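Local structure of glycosyl hydrolase family 2, TIM barrel domain protein (Faecalibacterium prausnitzii A2-165, 6ED2) at residues 119-124 / 138-143; 376-381 / 417-422; 401-406 / 410-415; 437-442 / 450-455. The protein probably hydrolyses beta-D-glucuronides, releasing glucuronic acid from its conjugates, as a gut bacterial beta-glucuronidase of glycosyl hydrolase family 2. One frame throughout, in Å; residues are numbered along the deposited sequence.

Contact 1 (119-124 / 138-143); sequences HRARVF and LPFDAT
Phe140 reaches across from strand 140-143 to Ala121 and Val123 on strand 120-124, and its ring bridges the two strands. From CB, which heads for the facing strand, chi1 of 64° sets CG between the backbone N and the carbonyl carbon, and the ring's far atoms, CE1 and CZ, make the contact. CE1 comes to 4.0 Å from Val123 CG2, a methyl lying near the ring plane and so meeting the edge. At the tip, CZ lies 3.9 Å from Ala121 CB, which approaches obliquely. Val123 holds CG2 anti to its carbonyl carbon (chi1 176°), the branch that meets the ring edge. The ring of Phe140 is also stacked with His133 and meets the ring of Phe114 at about 15° between planes. The two strands pair with other neighbours, 140-143 with 109-114 and 120-125 with 128-134 and 152-161, and the CA atoms of Ala121 and Phe140 stand 9.9 Å apart. Such face-to-face layers are in keeping with the jelly-roll sugar-binding domain of family 2 hydrolases. No hydrogen bond joins the segments, so what joins them directly is apolar contact between buried side chains.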
loop_
_atom_site.group_PDB
_atom_site.type_symbol
_atom_site.label_atom_id
_atom_site.label_comp_id
_atom_site.label_asym_id
_atom_site.label_seq_id
_atom_site.Cartn_x
_atom_site.Cartn_y
_atom_site.Cartn_z
ATOM N N HIS A 119 -18.178 -29.811 -3.395
ATOM C CA HIS A 119 -17.432 -30.814 -4.170
ATOM C C HIS A 119 -18.291 -31.991 -4.665
ATOM O O HIS A 119 -17.907 -32.720 -5.570
ATOM C CB HIS A 119 -16.309 -31.396 -3.302
ATOM C CG HIS A 119 -15.135 -30.494 -3.132
ATOM N ND1 HIS A 119 -14.312 -30.138 -4.182
ATOM C CD2 HIS A 119 -14.631 -29.886 -2.034
ATOM C CE1 HIS A 119 -13.361 -29.334 -3.737
ATOM N NE2 HIS A 119 -13.536 -29.162 -2.437
ATOM N N ARG A 120 -19.421 -32.216 -4.004
ATOM C CA ARG A 120 -20.314 -33.321 -4.333
ATOM C C ARG A 120 -21.733 -32.852 -4.053
ATOM O O ARG A 120 -21.949 -31.889 -3.311
ATOM C CB ARG A 120 -19.982 -34.585 -3.523
ATOM C CG ARG A 120 -19.998 -34.396 -1.985
ATOM C CD ARG A 120 -19.226 -35.527 -1.260
ATOM N NE ARG A 120 -17.906 -35.659 -1.863
ATOM C CZ ARG A 120 -16.822 -35.021 -1.432
ATOM N NH1 ARG A 120 -16.874 -34.228 -0.360
ATOM N NH2 ARG A 120 -15.675 -35.193 -2.069
ATOM N N ALA A 121 -22.707 -33.541 -4.641
ATOM C CA ALA A 121 -24.083 -33.063 -4.577
ATOM C C ALA A 121 -25.075 -34.223 -4.592
ATOM O O ALA A 121 -24.862 -35.239 -5.262
ATOM C CB ALA A 121 -24.379 -32.109 -5.743
ATOM N N ARG A 122 -26.154 -34.051 -3.837
ATOM C CA ARG A 122 -27.370 -34.850 -3.947
ATOM C C ARG A 122 -28.511 -33.893 -4.260
ATOM O O ARG A 122 -28.758 -32.945 -3.506
ATOM C CB ARG A 122 -27.647 -35.632 -2.659
ATOM C CG ARG A 122 -26.546 -36.638 -2.319
ATOM C CD ARG A 122 -26.738 -37.266 -0.964
ATOM N NE ARG A 122 -28.010 -37.978 -0.863
ATOM C CZ ARG A 122 -28.489 -38.444 0.285
ATOM N NH1 ARG A 122 -27.794 -38.267 1.411
ATOM N NH2 ARG A 122 -29.653 -39.082 0.318
ATOM N N VAL A 123 -29.191 -34.128 -5.376
ATOM C CA VAL A 123 -30.215 -33.224 -5.876
ATOM C C VAL A 123 -31.590 -33.833 -5.626
ATOM O O VAL A 123 -31.834 -35.000 -5.957
ATOM C CB VAL A 123 -29.999 -32.920 -7.365
ATOM C CG1 VAL A 123 -31.127 -32.048 -7.917
ATOM C CG2 VAL A 123 -28.642 -32.256 -7.550
ATOM N N PHE A 124 -32.481 -33.037 -5.043
ATOM C CA PHE A 124 -33.866 -33.407 -4.812
ATOM C C PHE A 124 -34.772 -32.433 -5.551
ATOM O O PHE A 124 -34.524 -31.222 -5.561
ATOM C CB PHE A 124 -34.206 -33.391 -3.319
ATOM C CG PHE A 124 -33.297 -34.243 -2.482
ATOM C CD1 PHE A 124 -33.697 -35.502 -2.069
ATOM C CD2 PHE A 124 -32.038 -33.784 -2.101
ATOM C CE1 PHE A 124 -32.858 -36.293 -1.294
ATOM C CE2 PHE A 124 -31.193 -34.578 -1.334
ATOM C CZ PHE A 124 -31.609 -35.831 -0.934
ATOM N N LEU A 138 -16.991 -30.280 -12.779
ATOM C CA LEU A 138 -17.464 -30.757 -14.071
ATOM C C LEU A 138 -18.972 -30.920 -13.999
ATOM O O LEU A 138 -19.523 -31.103 -12.909
ATOM C CB LEU A 138 -16.782 -32.090 -14.464
ATOM C CG LEU A 138 -15.336 -31.921 -14.937
ATOM C CD1 LEU A 138 -14.570 -33.261 -14.883
ATOM C CD2 LEU A 138 -15.290 -31.308 -16.366
ATOM N N PRO A 139 -19.664 -30.840 -15.132
ATOM C CA PRO A 139 -21.127 -30.739 -15.107
ATOM C C PRO A 139 -21.820 -32.083 -14.977
ATOM O O PRO A 139 -21.278 -33.138 -15.320
ATOM C CB PRO A 139 -21.462 -30.109 -16.465
ATOM C CG PRO A 139 -20.336 -30.512 -17.347
ATOM C CD PRO A 139 -19.111 -30.576 -16.471
ATOM N N PHE A 140 -23.074 -32.013 -14.528
ATOM C CA PHE A 140 -23.937 -33.176 -14.475
ATOM C C PHE A 140 -25.394 -32.749 -14.623
ATOM O O PHE A 140 -25.763 -31.606 -14.331
ATOM C CB PHE A 140 -23.724 -33.955 -13.183
ATOM C CG PHE A 140 -24.102 -33.202 -11.952
ATOM C CD1 PHE A 140 -25.324 -33.431 -11.336
ATOM C CD2 PHE A 140 -23.228 -32.273 -11.391
ATOM C CE1 PHE A 140 -25.673 -32.746 -10.169
ATOM C CE2 PHE A 140 -23.562 -31.590 -10.242
ATOM C CZ PHE A 140 -24.789 -31.825 -9.625
ATOM N N ASP A 141 -26.220 -33.696 -15.067
ATOM C CA ASP A 141 -27.635 -33.479 -15.333
ATOM C C ASP A 141 -28.510 -34.293 -14.383
ATOM O O ASP A 141 -28.102 -35.340 -13.864
ATOM C CB ASP A 141 -27.978 -33.855 -16.778
ATOM C CG ASP A 141 -27.382 -32.891 -17.804
ATOM O OD1 ASP A 141 -27.277 -31.673 -17.513
ATOM O OD2 ASP A 141 -27.017 -33.353 -18.914
ATOM N N ALA A 142 -29.730 -33.805 -14.164
ATOM C CA ALA A 142 -30.753 -34.527 -13.415
ATOM C C ALA A 142 -32.038 -34.519 -14.227
ATOM O O ALA A 142 -32.588 -33.446 -14.508
ATOM C CB ALA A 142 -30.993 -33.902 -12.041
ATOM N N THR A 143 -32.509 -35.707 -14.608
ATOM C CA THR A 143 -33.741 -35.827 -15.376
ATOM C C THR A 143 -34.924 -35.815 -14.424
ATOM O O THR A 143 -34.964 -36.596 -13.470
ATOM C CB THR A 143 -33.735 -37.104 -16.214
ATOM O OG1 THR A 143 -32.886 -36.917 -17.355
ATOM C CG2 THR A 143 -35.144 -37.441 -16.708
#

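Contact 2 (376-381 / 417-422); sequences DEVPAV and KAALTD
Val378 and Ala419 make the principal apolar meeting between segment 376-381 and the helical segment 417-422. Val378 CG2 presses against Ala419 CB at 3.4 Å, tighter than ordinary van der Waals contact. The same methyl touches the helix backbone, 3.6 Å from Leu420 N, so it sits against the helix surface itself. With chi1 at 83°, CG1 takes the position between the backbone N and the carbonyl carbon, and CG2 is the branch left to face the helix. Pro379 adds a lighter touch, its CD 4.4 Å from Ala419 CB.

No hydrogen bond crosses between the two segments; their polar groups find partners within each or among residues beyond them. On the helix, Lys417 O accepts twice from Thr421, from N at 2.8 Å and from OG1 at 2.8 Å; the two donors arrive at opposite faces of the carbonyl plane, and the hydroxyl is thereby satisfied inside its own helix. In the other segment, Ala380 is the centre of an inverse gamma turn closed by a weak bond from Val381 N to Pro379 O. Just before Val378, Glu377 forms a salt bridge with Arg353 and hydrogen bonds with Ser437 and His356.

A strand's C-terminal exit lying against the helix that follows it is characteristic of the TIM barrel; here strand 373-377 meets helix 409-427 on the way to its parallel neighbour, strand 433-440.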
loop_
_atom_site.group_PDB
_atom_site.type_symbol
_atom_site.label_atom_id
_atom_site.label_comp_id
_atom_site.label_asym_id
_atom_site.label_seq_id
_atom_site.Cartn_x
_atom_site.Cartn_y
_atom_site.Cartn_z
ATOM N N ASP A 376 -5.754 -28.367 -20.788
ATOM C CA ASP A 376 -6.922 -28.682 -19.974
ATOM C C ASP A 376 -6.516 -29.661 -18.881
ATOM O O ASP A 376 -5.982 -30.743 -19.175
ATOM C CB ASP A 376 -8.016 -29.282 -20.858
ATOM C CG ASP A 376 -9.436 -29.008 -20.344
ATOM O OD1 ASP A 376 -9.631 -28.441 -19.232
ATOM O OD2 ASP A 376 -10.374 -29.397 -21.077
ATOM N N GLU A 377 -6.789 -29.304 -17.631
ATOM C CA GLU A 377 -6.258 -30.037 -16.490
ATOM C C GLU A 377 -7.373 -30.531 -15.575
ATOM O O GLU A 377 -8.258 -29.764 -15.175
ATOM C CB GLU A 377 -5.281 -29.164 -15.700
ATOM C CG GLU A 377 -4.654 -29.890 -14.512
ATOM C CD GLU A 377 -3.455 -29.140 -13.927
ATOM O OE1 GLU A 377 -2.413 -29.024 -14.625
ATOM O OE2 GLU A 377 -3.557 -28.677 -12.766
ATOM N N VAL A 378 -7.286 -31.801 -15.209
ATOM C CA VAL A 378 -8.219 -32.471 -14.306
ATOM C C VAL A 378 -7.803 -32.179 -12.859
ATOM O O VAL A 378 -6.630 -31.868 -12.617
ATOM C CB VAL A 378 -8.238 -33.966 -14.675
ATOM C CG1 VAL A 378 -7.084 -34.717 -14.035
ATOM C CG2 VAL A 378 -9.580 -34.607 -14.426
ATOM N N PRO A 379 -8.705 -32.204 -11.850
ATOM C CA PRO A 379 -8.280 -31.756 -10.505
ATOM C C PRO A 379 -7.405 -32.750 -9.741
ATOM O O PRO A 379 -7.554 -32.905 -8.524
ATOM C CB PRO A 379 -9.610 -31.521 -9.774
ATOM C CG PRO A 379 -10.678 -31.562 -10.838
ATOM C CD PRO A 379 -10.150 -32.478 -11.884
ATOM N N ALA A 380 -6.464 -33.399 -10.434
ATOM C CA ALA A 380 -5.576 -34.393 -9.824
ATOM C C ALA A 380 -4.377 -33.694 -9.180
ATOM O O ALA A 380 -3.224 -33.791 -9.620
ATOM C CB ALA A 380 -5.130 -35.412 -10.861
ATOM N N VAL A 381 -4.675 -32.966 -8.114
ATOM C CA VAL A 381 -3.679 -32.182 -7.403
ATOM C C VAL A 381 -3.786 -32.537 -5.931
ATOM O O VAL A 381 -4.865 -32.882 -5.436
ATOM C CB VAL A 381 -3.870 -30.661 -7.640
ATOM C CG1 VAL A 381 -5.252 -30.215 -7.153
ATOM C CG2 VAL A 381 -2.740 -29.842 -6.971
ATOM N N LYS A 417 -10.222 -41.426 -13.101
ATOM C CA LYS A 417 -10.662 -41.844 -14.427
ATOM C C LYS A 417 -11.976 -41.173 -14.815
ATOM O O LYS A 417 -12.149 -40.747 -15.963
ATOM C CB LYS A 417 -10.807 -43.364 -14.466
ATOM C CG LYS A 417 -9.497 -44.106 -14.617
ATOM C CD LYS A 417 -9.697 -45.602 -14.388
ATOM C CE LYS A 417 -8.545 -46.406 -14.990
ATOM N NZ LYS A 417 -8.634 -47.871 -14.680
ATOM N N ALA A 418 -12.915 -41.082 -13.873
ATOM C CA ALA A 418 -14.206 -40.448 -14.143
ATOM C C ALA A 418 -14.041 -38.972 -14.485
ATOM O O ALA A 418 -14.591 -38.484 -15.480
ATOM C CB ALA A 418 -15.120 -40.610 -12.929
ATOM N N ALA A 419 -13.282 -38.243 -13.659
ATOM C CA ALA A 419 -12.999 -36.842 -13.937
ATOM C C ALA A 419 -12.343 -36.670 -15.299
ATOM O O ALA A 419 -12.727 -35.785 -16.079
ATOM C CB ALA A 419 -12.114 -36.267 -12.827
ATOM N N LEU A 420 -11.354 -37.516 -15.608
ATOM C CA LEU A 420 -10.678 -37.432 -16.898
ATOM C C LEU A 420 -11.647 -37.691 -18.040
ATOM O O LEU A 420 -11.602 -37.019 -19.080
ATOM C CB LEU A 420 -9.523 -38.445 -16.943
ATOM C CG LEU A 420 -8.723 -38.528 -18.239
ATOM C CD1 LEU A 420 -8.215 -37.138 -18.664
ATOM C CD2 LEU A 420 -7.553 -39.549 -18.132
ATOM N N THR A 421 -12.513 -38.690 -17.874
ATOM C CA THR A 421 -13.469 -39.020 -18.919
ATOM C C THR A 421 -14.412 -37.854 -19.164
ATOM O O THR A 421 -14.654 -37.458 -20.309
ATOM C CB THR A 421 -14.245 -40.286 -18.516
ATOM O OG1 THR A 421 -13.327 -41.382 -18.373
ATOM C CG2 THR A 421 -15.303 -40.636 -19.554
ATOM N N ASP A 422 -14.950 -37.287 -18.081
ATOM C CA ASP A 422 -15.881 -36.172 -18.197
ATOM C C ASP A 422 -15.188 -34.942 -18.769
ATOM O O ASP A 422 -15.744 -34.258 -19.636
ATOM C CB ASP A 422 -16.504 -35.894 -16.826
ATOM C CG ASP A 422 -17.562 -36.932 -16.463
ATOM O OD1 ASP A 422 -17.985 -37.641 -17.385
ATOM O OD2 ASP A 422 -17.957 -37.066 -15.284
#

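Contact 3 (401-406 / 410-415); sequences QGFFEK and PALLKN
The meeting of Phe403 with Leu412 is a small, partly buried apolar contact, made where the long loop after strand 373-377 runs into the start of helix 409-427. Phe403 CE1 lies 3.6 Å from Leu412 CD2, and that methyl sits at the ring's edge, near its plane. The two side chains cross at about a right angle. Both extend away from their own backbone nitrogens, CG anti to N in Phe403 (chi1 -167°) and in Leu412 (chi1 179°), and this extension lets them meet although their backbones stand well apart. Lys406 CD lies over one face of the Phe403 ring, 4.1 Å above the plane and toward the rim, while NZ goes on to a salt bridge with Glu166.

In TIM barrels the loops that follow the strands lie on the catalytic side, and this one is long, with residues 385-400 not modelled. After that gap the chain settles into a 3-10 turn at 403-405. Gly402 N donates to Glu405 OE1 at 2.7 Å, with an N-H...O angle of 155°, and the acceptor uses its anti lone pair. In return Glu405 N bonds to Gly402 O at 3.0 Å, so the turn is tied in both directions. Lys406 O, 4.5 Å from Pro410 CD, is hydrogen-bonded to Thr409 OG1, while Leu412 also packs against Leu169, Phe383 and Tyr452.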
loop_
_atom_site.group_PDB
_atom_site.type_symbol
_atom_site.label_atom_id
_atom_site.label_comp_id
_atom_site.label_asym_id
_atom_site.label_seq_id
_atom_site.Cartn_x
_atom_site.Cartn_y
_atom_site.Cartn_z
ATOM N N GLN A 401 5.485 -43.970 3.771
ATOM C CA GLN A 401 5.136 -44.564 2.474
ATOM C C GLN A 401 4.755 -43.529 1.398
ATOM O O GLN A 401 4.246 -42.434 1.699
ATOM C CB GLN A 401 3.985 -45.566 2.635
ATOM C CG GLN A 401 2.621 -44.905 2.806
ATOM C CD GLN A 401 1.458 -45.894 2.787
ATOM O OE1 GLN A 401 1.560 -46.992 2.239
ATOM N NE2 GLN A 401 0.346 -45.504 3.402
ATOM N N GLY A 402 4.991 -43.900 0.137
ATOM C CA GLY A 402 4.646 -43.037 -0.970
ATOM C C GLY A 402 3.147 -42.932 -1.192
ATOM O O GLY A 402 2.362 -43.824 -0.846
ATOM N N PHE A 403 2.749 -41.809 -1.805
ATOM C CA PHE A 403 1.326 -41.536 -1.967
ATOM C C PHE A 403 0.627 -42.642 -2.748
ATOM O O PHE A 403 -0.520 -42.990 -2.442
ATOM C CB PHE A 403 1.091 -40.180 -2.641
ATOM C CG PHE A 403 -0.327 -39.736 -2.550
ATOM C CD1 PHE A 403 -1.235 -40.061 -3.549
ATOM C CD2 PHE A 403 -0.777 -39.049 -1.434
ATOM C CE1 PHE A 403 -2.566 -39.688 -3.440
ATOM C CE2 PHE A 403 -2.107 -38.666 -1.321
ATOM C CZ PHE A 403 -3.005 -38.990 -2.325
ATOM N N PHE A 404 1.301 -43.222 -3.740
ATOM C CA PHE A 404 0.677 -44.222 -4.592
ATOM C C PHE A 404 0.813 -45.648 -4.051
ATOM O O PHE A 404 0.464 -46.601 -4.756
ATOM C CB PHE A 404 1.235 -44.109 -6.012
ATOM C CG PHE A 404 0.849 -42.820 -6.694
ATOM C CD1 PHE A 404 -0.488 -42.536 -6.957
ATOM C CD2 PHE A 404 1.808 -41.871 -7.018
ATOM C CE1 PHE A 404 -0.871 -41.337 -7.552
ATOM C CE2 PHE A 404 1.442 -40.665 -7.623
ATOM C CZ PHE A 404 0.094 -40.391 -7.888
ATOM N N GLU A 405 1.270 -45.816 -2.812
ATOM C CA GLU A 405 1.187 -47.101 -2.132
ATOM C C GLU A 405 -0.017 -47.200 -1.215
ATOM O O GLU A 405 -0.230 -48.260 -0.618
ATOM C CB GLU A 405 2.440 -47.368 -1.282
ATOM C CG GLU A 405 3.763 -47.117 -1.966
ATOM C CD GLU A 405 4.936 -47.459 -1.058
ATOM O OE1 GLU A 405 5.436 -46.571 -0.325
ATOM O OE2 GLU A 405 5.345 -48.638 -1.071
ATOM N N LYS A 406 -0.774 -46.120 -1.043
ATOM C CA LYS A 406 -1.860 -46.146 -0.076
ATOM C C LYS A 406 -2.890 -47.194 -0.475
ATOM O O LYS A 406 -3.128 -47.445 -1.659
ATOM C CB LYS A 406 -2.520 -44.760 0.038
ATOM C CG LYS A 406 -1.659 -43.699 0.729
ATOM C CD LYS A 406 -2.339 -42.323 0.694
ATOM C CE LYS A 406 -1.575 -41.302 1.510
ATOM N NZ LYS A 406 -2.031 -41.287 2.929
ATOM N N PRO A 410 -6.825 -47.483 -5.293
ATOM C CA PRO A 410 -7.792 -47.913 -6.322
ATOM C C PRO A 410 -9.028 -47.038 -6.369
ATOM O O PRO A 410 -9.545 -46.771 -7.461
ATOM C CB PRO A 410 -8.132 -49.362 -5.919
ATOM C CG PRO A 410 -6.949 -49.827 -5.120
ATOM C CD PRO A 410 -6.506 -48.585 -4.360
ATOM N N ALA A 411 -9.518 -46.595 -5.205
ATOM C CA ALA A 411 -10.668 -45.700 -5.167
ATOM C C ALA A 411 -10.321 -44.340 -5.766
ATOM O O ALA A 411 -11.093 -43.789 -6.557
ATOM C CB ALA A 411 -11.166 -45.540 -3.726
ATOM N N LEU A 412 -9.147 -43.801 -5.425
ATOM C CA LEU A 412 -8.707 -42.546 -6.023
ATOM C C LEU A 412 -8.642 -42.658 -7.541
ATOM O O LEU A 412 -9.154 -41.790 -8.262
ATOM C CB LEU A 412 -7.352 -42.140 -5.449
ATOM C CG LEU A 412 -6.773 -40.842 -6.012
ATOM C CD1 LEU A 412 -7.663 -39.650 -5.632
ATOM C CD2 LEU A 412 -5.358 -40.653 -5.479
ATOM N N LEU A 413 -8.031 -43.731 -8.046
ATOM C CA LEU A 413 -7.900 -43.887 -9.490
ATOM C C LEU A 413 -9.265 -43.919 -10.169
ATOM O O LEU A 413 -9.437 -43.356 -11.258
ATOM C CB LEU A 413 -7.110 -45.154 -9.799
ATOM C CG LEU A 413 -6.864 -45.477 -11.268
ATOM C CD1 LEU A 413 -6.005 -44.401 -11.941
ATOM C CD2 LEU A 413 -6.202 -46.846 -11.368
ATOM N N LYS A 414 -10.249 -44.564 -9.532
ATOM C CA LYS A 414 -11.601 -44.605 -10.089
ATOM C C LYS A 414 -12.166 -43.198 -10.283
ATOM O O LYS A 414 -12.694 -42.870 -11.354
ATOM C CB LYS A 414 -12.510 -45.440 -9.183
ATOM C CG LYS A 414 -13.877 -45.776 -9.781
ATOM C CD LYS A 414 -14.609 -46.835 -8.945
ATOM C CE LYS A 414 -16.003 -47.151 -9.497
ATOM N NZ LYS A 414 -16.981 -46.071 -9.167
ATOM N N ASN A 415 -12.054 -42.346 -9.256
ATOM C CA ASN A 415 -12.514 -40.962 -9.374
ATOM C C ASN A 415 -11.685 -40.186 -10.388
ATOM O O ASN A 415 -12.217 -39.345 -11.122
ATOM C CB ASN A 415 -12.482 -40.282 -8.003
ATOM C CG ASN A 415 -13.526 -40.855 -7.053
ATOM O OD1 ASN A 415 -14.528 -41.412 -7.492
ATOM N ND2 ASN A 415 -13.284 -40.745 -5.750
#

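Contact 4 (437-442 / 450-455); sequences SLLNEP and EEYFKP
In the beta-alpha-beta unit of strand 433-440, helix 449-463 and strand 470-474, Leu439 and Pro442 pack against Phe453 and Tyr452, joining the first strand and its exit to the helix. Leu439 CD1 stands over one face of the Phe453 ring, 4.1 Å from its centroid and 18° off the normal, a CH-pi contact. CG of Phe453 lies anti to its carbonyl carbon (chi1 -80°), and the end of the ring comes nearer the strand than its CB direction suggests. The other leucine methyl, CD2, sits 3.8 Å from Phe453 CE2 and 4.1 Å from Tyr452 CE2, so the fork serves both rings. Pro442 CG meets the edge of Phe453 instead, 3.7 Å from CZ. Beyond the two segments, Tyr472 packs edge-to-face with Phe453, and Tyr452 OH is hydrogen-bonded to His416 ND1. Replacing Phe453 by an alanine would probably leave Leu439 CD1 without its ring face, Pro442 without its edge partner, and a gap between strand and helix. With no hydrogen bond between the segments, their contact rests on dispersion and buried apolar surface.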
loop_
_atom_site.group_PDB
_atom_site.type_symbol
_atom_site.label_atom_id
_atom_site.label_comp_id
_atom_site.label_asym_id
_atom_site.label_seq_id
_atom_site.Cartn_x
_atom_site.Cartn_y
_atom_site.Cartn_z
ATOM N N SER A 437 -3.594 -32.163 -19.255
ATOM C CA SER A 437 -2.695 -32.323 -18.123
ATOM C C SER A 437 -3.387 -33.223 -17.112
ATOM O O SER A 437 -4.476 -32.896 -16.641
ATOM C CB SER A 437 -2.325 -30.970 -17.515
ATOM O OG SER A 437 -1.677 -31.165 -16.271
ATOM N N LEU A 438 -2.762 -34.353 -16.779
ATOM C CA LEU A 438 -3.471 -35.417 -16.078
ATOM C C LEU A 438 -3.274 -35.388 -14.568
ATOM O O LEU A 438 -4.065 -36.006 -13.846
ATOM C CB LEU A 438 -3.034 -36.782 -16.620
ATOM C CG LEU A 438 -3.725 -37.366 -17.862
ATOM C CD1 LEU A 438 -3.963 -36.365 -18.939
ATOM C CD2 LEU A 438 -2.921 -38.523 -18.431
ATOM N N LEU A 439 -2.236 -34.704 -14.083
ATOM C CA LEU A 439 -1.947 -34.565 -12.661
ATOM C C LEU A 439 -1.151 -33.286 -12.472
ATOM O O LEU A 439 -0.427 -32.861 -13.378
ATOM C CB LEU A 439 -1.144 -35.748 -12.084
ATOM C CG LEU A 439 -1.516 -37.210 -12.346
ATOM C CD1 LEU A 439 -0.772 -37.720 -13.553
ATOM C CD2 LEU A 439 -1.210 -38.073 -11.128
ATOM N N ASN A 440 -1.310 -32.651 -11.306
ATOM C CA ASN A 440 -0.476 -31.508 -10.939
ATOM C C ASN A 440 0.365 -31.892 -9.732
ATOM O O ASN A 440 -0.170 -32.114 -8.638
ATOM C CB ASN A 440 -1.284 -30.244 -10.632
ATOM C CG ASN A 440 -0.373 -29.041 -10.314
ATOM O OD1 ASN A 440 0.226 -28.435 -11.213
ATOM N ND2 ASN A 440 -0.249 -28.716 -9.033
ATOM N N GLU A 441 1.674 -31.951 -9.935
ATOM C CA GLU A 441 2.638 -32.209 -8.873
ATOM C C GLU A 441 2.319 -33.469 -8.057
ATOM O O GLU A 441 2.229 -33.414 -6.829
ATOM C CB GLU A 441 2.738 -31.000 -7.955
ATOM C CG GLU A 441 3.304 -29.771 -8.627
ATOM C CD GLU A 441 3.519 -28.630 -7.654
ATOM O OE1 GLU A 441 2.967 -28.683 -6.534
ATOM O OE2 GLU A 441 4.243 -27.680 -8.004
ATOM N N PRO A 442 2.150 -34.617 -8.708
ATOM C CA PRO A 442 2.023 -35.863 -7.952
ATOM C C PRO A 442 3.388 -36.283 -7.438
ATOM O O PRO A 442 4.428 -35.893 -7.972
ATOM C CB PRO A 442 1.490 -36.857 -8.991
ATOM C CG PRO A 442 2.080 -36.378 -10.259
ATOM C CD PRO A 442 2.207 -34.868 -10.161
ATOM N N GLU A 450 3.964 -45.972 -11.549
ATOM C CA GLU A 450 3.731 -46.519 -12.882
ATOM C C GLU A 450 2.387 -47.229 -12.963
ATOM O O GLU A 450 1.662 -47.084 -13.952
ATOM C CB GLU A 450 4.849 -47.480 -13.279
ATOM C CG GLU A 450 6.225 -46.872 -13.288
ATOM C CD GLU A 450 7.038 -47.256 -12.051
ATOM O OE1 GLU A 450 6.544 -47.077 -10.887
ATOM O OE2 GLU A 450 8.175 -47.747 -12.258
ATOM N N GLU A 451 2.041 -48.012 -11.939
ATOM C CA GLU A 451 0.749 -48.690 -11.944
ATOM C C GLU A 451 -0.402 -47.686 -11.966
ATOM O O GLU A 451 -1.478 -47.980 -12.498
ATOM C CB GLU A 451 0.638 -49.610 -10.728
ATOM C CG GLU A 451 1.611 -50.820 -10.728
ATOM C CD GLU A 451 3.049 -50.478 -10.287
ATOM O OE1 GLU A 451 3.396 -49.276 -10.099
ATOM O OE2 GLU A 451 3.849 -51.430 -10.131
ATOM N N TYR A 452 -0.188 -46.495 -11.406
ATOM C CA TYR A 452 -1.219 -45.467 -11.408
ATOM C C TYR A 452 -1.243 -44.718 -12.738
ATOM O O TYR A 452 -2.308 -44.562 -13.341
ATOM C CB TYR A 452 -0.993 -44.504 -10.235
ATOM C CG TYR A 452 -2.161 -43.603 -9.975
ATOM C CD1 TYR A 452 -3.187 -43.995 -9.123
ATOM C CD2 TYR A 452 -2.257 -42.364 -10.590
ATOM C CE1 TYR A 452 -4.278 -43.173 -8.887
ATOM C CE2 TYR A 452 -3.346 -41.528 -10.353
ATOM C CZ TYR A 452 -4.352 -41.946 -9.505
ATOM O OH TYR A 452 -5.432 -41.139 -9.282
ATOM N N PHE A 453 -0.072 -44.288 -13.226
ATOM C CA PHE A 453 -0.017 -43.435 -14.416
ATOM C C PHE A 453 -0.423 -44.189 -15.677
ATOM O O PHE A 453 -1.062 -43.609 -16.568
ATOM C CB PHE A 453 1.396 -42.873 -14.616
ATOM C CG PHE A 453 1.728 -41.679 -13.752
ATOM C CD1 PHE A 453 2.497 -40.642 -14.260
ATOM C CD2 PHE A 453 1.297 -41.605 -12.440
ATOM C CE1 PHE A 453 2.831 -39.553 -13.467
ATOM C CE2 PHE A 453 1.628 -40.526 -11.637
ATOM C CZ PHE A 453 2.388 -39.500 -12.145
ATOM N N LYS A 454 -0.008 -45.462 -15.801
ATOM C CA LYS A 454 -0.158 -46.166 -17.077
ATOM C C LYS A 454 -1.609 -46.209 -17.534
ATOM O O LYS A 454 -1.891 -45.760 -18.658
ATOM C CB LYS A 454 0.441 -47.579 -16.983
ATOM C CG LYS A 454 0.333 -48.403 -18.279
ATOM C CD LYS A 454 1.082 -49.741 -18.114
ATOM C CE LYS A 454 0.987 -50.628 -19.352
ATOM N NZ LYS A 454 0.052 -51.744 -19.024
ATOM N N PRO A 455 -2.570 -46.681 -16.736
ATOM C CA PRO A 455 -3.962 -46.659 -17.216
ATOM C C PRO A 455 -4.505 -45.255 -17.432
ATOM O O PRO A 455 -5.348 -45.073 -18.315
ATOM C CB PRO A 455 -4.726 -47.400 -16.111
ATOM C CG PRO A 455 -3.893 -47.198 -14.886
ATOM C CD PRO A 455 -2.477 -47.238 -15.368
#

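Along the chain contact 1 comes first, in the sugar-binding domain, and the other three follow in the TIM barrel domain. Contacts 2 and 4 have centres about 11 Å apart and share one sheet, since strands 373-377 and 433-440 are parallel neighbours; Ala380 O and Asn440 N, 2.8 Å apart, probably hydrogen-bond between them. Contact 3 falls within the connection that contact 2 spans, and both use helix 409-427. It reaches contact 4 through Tyr452, whose CD2 is 3.5 Å from Phe404 CE1. Contact 1 lies about 17 Å from contact 2, centre to centre, yet Leu138 CD1 packs 3.3 Å from Ala419 O, so helix 409-427 links barrel packing to the sugar-binding domain.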